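Side-chain contact in OxyR (Porphyromonas gingivalis, PDB 3HO7), which probably acts as a redox-sensitive, DNA-binding transcriptional activator of the LysR family, represented here by its regulatory domain: residues Gly87-Ser90 with Arg91-Leu95. Numbering follows the deposited sequence.
Sequences GYVS and RCEPL
Ser90 and Glu93 meet at the two ends of a type I beta turn, which takes the chain off the end of strand 75-89 in the LysR substrate-binding domain. The turn is closed by the backbone: Glu93 N donates to Ser90 O at 3.2 Å. The N-H points nearly straight at the oxygen (163°) but comes from above the carbonyl plane.

Side-chain hydrogen bonds brace the same turn. Ser90 OG accepts from Cys92 N at 3.0 Å, which makes an ST turn inside the beta turn. The hydroxyl also donates to Glu93 OE2, and this bond is very short, 2.5 Å between Ser90 OG and Glu93 OE2. The Ser90 chi1 of 103° lies off the staggered values, and with it OG meets both Cys92 N and Glu93 OE2. The Glu93 chain folds at chi2 (-55°), which brings its carboxylate back beside the serine. This buried carboxylate has further partners. OE1 forms a salt bridge with Arg110 NE, which would probably help keep the acid ionised, and OE2 takes a weak hydrogen bond from Gly157 N.

Arg91 turns outward at the second position of the turn. Its guanidinium group reaches away to a salt bridge with Glu175.

The apolar contact is made by Val89. One branch of Val89, CG1, lies against the aliphatic part of Glu93, at 3.7 Å from Glu93 CB. The same methyl reaches on to the start of the following 3-10 segment, where Val89 CG1 sits 4.3 Å from Leu95 CB.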
ATOM      1  N   GLY A  87       7.927  -0.586  16.626  1.00 25.60           N
ATOM      2  CA  GLY A  87       6.547  -0.675  17.061  1.00 25.39           C
ATOM      3  C   GLY A  87       5.787   0.580  16.683  1.00 25.16           C
ATOM      4  O   GLY A  87       6.281   1.698  16.839  1.00 25.54           O
ATOM      5  N   TYR A  88       4.583   0.392  16.163  1.00 24.86           N
ATOM      6  CA  TYR A  88       3.696   1.502  15.888  1.00 24.70           C
ATOM      7  C   TYR A  88       2.483   1.238  16.767  1.00 24.92           C
ATOM      8  O   TYR A  88       1.689   0.346  16.486  1.00 24.65           O
ATOM      9  CB  TYR A  88       3.331   1.523  14.402  1.00 24.54           C
ATOM     10  CG  TYR A  88       2.924   2.874  13.857  1.00 24.81           C
ATOM     11  CD1 TYR A  88       3.740   3.987  14.014  1.00 25.48           C
ATOM     12  CD2 TYR A  88       1.735   3.027  13.156  1.00 25.32           C
ATOM     13  CE1 TYR A  88       3.371   5.226  13.507  1.00 25.19           C
ATOM     14  CE2 TYR A  88       1.357   4.253  12.645  1.00 25.46           C
ATOM     15  CZ  TYR A  88       2.178   5.349  12.820  1.00 25.49           C
ATOM     16  OH  TYR A  88       1.796   6.564  12.306  1.00 26.94           O
ATOM     17  N   VAL A  89       2.369   1.997  17.851  1.00 25.31           N
ATOM     18  CA  VAL A  89       1.418   1.686  18.914  1.00 26.05           C
ATOM     19  C   VAL A  89       0.324   2.743  19.020  1.00 26.58           C
ATOM     20  O   VAL A  89       0.614   3.921  19.191  1.00 26.97           O
ATOM     21  CB  VAL A  89       2.137   1.593  20.275  1.00 26.40           C
ATOM     22  CG1 VAL A  89       1.173   1.123  21.358  1.00 26.86           C
ATOM     23  CG2 VAL A  89       3.340   0.665  20.179  1.00 26.29           C
ATOM     24  N   SER A  90      -0.934   2.319  18.936  1.00 27.04           N
ATOM     25  CA  SER A  90      -2.045   3.259  19.025  1.00 27.88           C
ATOM     26  C   SER A  90      -2.105   3.869  20.421  1.00 28.80           C
ATOM     27  O   SER A  90      -1.656   3.263  21.391  1.00 29.16           O
ATOM     28  CB  SER A  90      -3.373   2.576  18.706  1.00 28.26           C
ATOM     29  OG  SER A  90      -4.099   2.314  19.893  1.00 29.33           O
ATOM     30  N   ARG A  91      -2.672   5.065  20.515  1.00 29.50           N
ATOM     31  CA  ARG A  91      -2.765   5.773  21.785  1.00 30.82           C
ATOM     32  C   ARG A  91      -3.707   5.068  22.763  1.00 31.56           C
ATOM     33  O   ARG A  91      -3.767   5.420  23.942  1.00 32.54           O
ATOM     34  CB  ARG A  91      -3.210   7.220  21.545  1.00 31.18           C
ATOM     35  CG  ARG A  91      -2.325   7.968  20.559  1.00 31.45           C
ATOM     36  CD  ARG A  91      -2.933   9.296  20.143  1.00 32.26           C
ATOM     37  NE  ARG A  91      -2.145   9.941  19.097  1.00 32.55           N
ATOM     38  CZ  ARG A  91      -1.119  10.750  19.331  1.00 32.82           C
ATOM     39  NH1 ARG A  91      -0.758  11.022  20.579  1.00 33.56           N
ATOM     40  NH2 ARG A  91      -0.456  11.291  18.318  1.00 32.58           N
ATOM     41  N   CYS A  92      -4.429   4.064  22.273  1.00 31.54           N
ATOM     42  CA  CYS A  92      -5.397   3.341  23.097  1.00 32.57           C
ATOM     43  C   CYS A  92      -4.807   2.085  23.731  1.00 32.33           C
ATOM     44  O   CYS A  92      -5.413   1.487  24.618  1.00 32.74           O
ATOM     45  CB  CYS A  92      -6.629   2.969  22.271  1.00 32.72           C
ATOM     46  SG  CYS A  92      -7.364   4.354  21.379  1.00 34.56           S
ATOM     47  N   GLU A  93      -3.627   1.682  23.273  1.00 31.69           N
ATOM     48  CA  GLU A  93      -2.991   0.477  23.796  1.00 31.70           C
ATOM     49  C   GLU A  93      -2.288   0.754  25.121  1.00 32.27           C
ATOM     50  O   GLU A  93      -1.615   1.773  25.268  1.00 32.46           O
ATOM     51  CB  GLU A  93      -1.989  -0.087  22.786  1.00 30.73           C
ATOM     52  CG  GLU A  93      -2.454  -0.008  21.340  1.00 30.42           C
ATOM     53  CD  GLU A  93      -3.804  -0.661  21.120  1.00 30.72           C
ATOM     54  OE1 GLU A  93      -3.999  -1.810  21.577  1.00 31.12           O
ATOM     55  OE2 GLU A  93      -4.674  -0.025  20.486  1.00 30.80           O
ATOM     56  N   PRO A  94      -2.449  -0.155  26.094  1.00 32.85           N
ATOM     57  CA  PRO A  94      -1.753  -0.013  27.368  1.00 33.46           C
ATOM     58  C   PRO A  94      -0.251   0.164  27.156  1.00 33.09           C
ATOM     59  O   PRO A  94       0.403   0.872  27.920  1.00 33.61           O
ATOM     60  CB  PRO A  94      -2.038  -1.341  28.070  1.00 34.07           C
ATOM     61  CG  PRO A  94      -3.344  -1.785  27.508  1.00 33.98           C
ATOM     62  CD  PRO A  94      -3.372  -1.304  26.084  1.00 33.10           C
ATOM     63  N   LEU A  95       0.283  -0.475  26.119  1.00 32.27           N
ATOM     64  CA  LEU A  95       1.710  -0.388  25.816  1.00 31.93           C
ATOM     65  C   LEU A  95       2.147   1.013  25.407  1.00 31.77           C
ATOM     66  O   LEU A  95       3.341   1.292  25.323  1.00 31.78           O
ATOM     67  CB  LEU A  95       2.099  -1.391  24.728  1.00 31.29           C
ATOM     68  CG  LEU A  95       2.690  -2.709  25.231  1.00 31.62           C
ATOM     69  CD1 LEU A  95       2.937  -3.672  24.080  1.00 31.11           C
ATOM     70  CD2 LEU A  95       3.980  -2.444  25.995  1.00 32.46           C
TER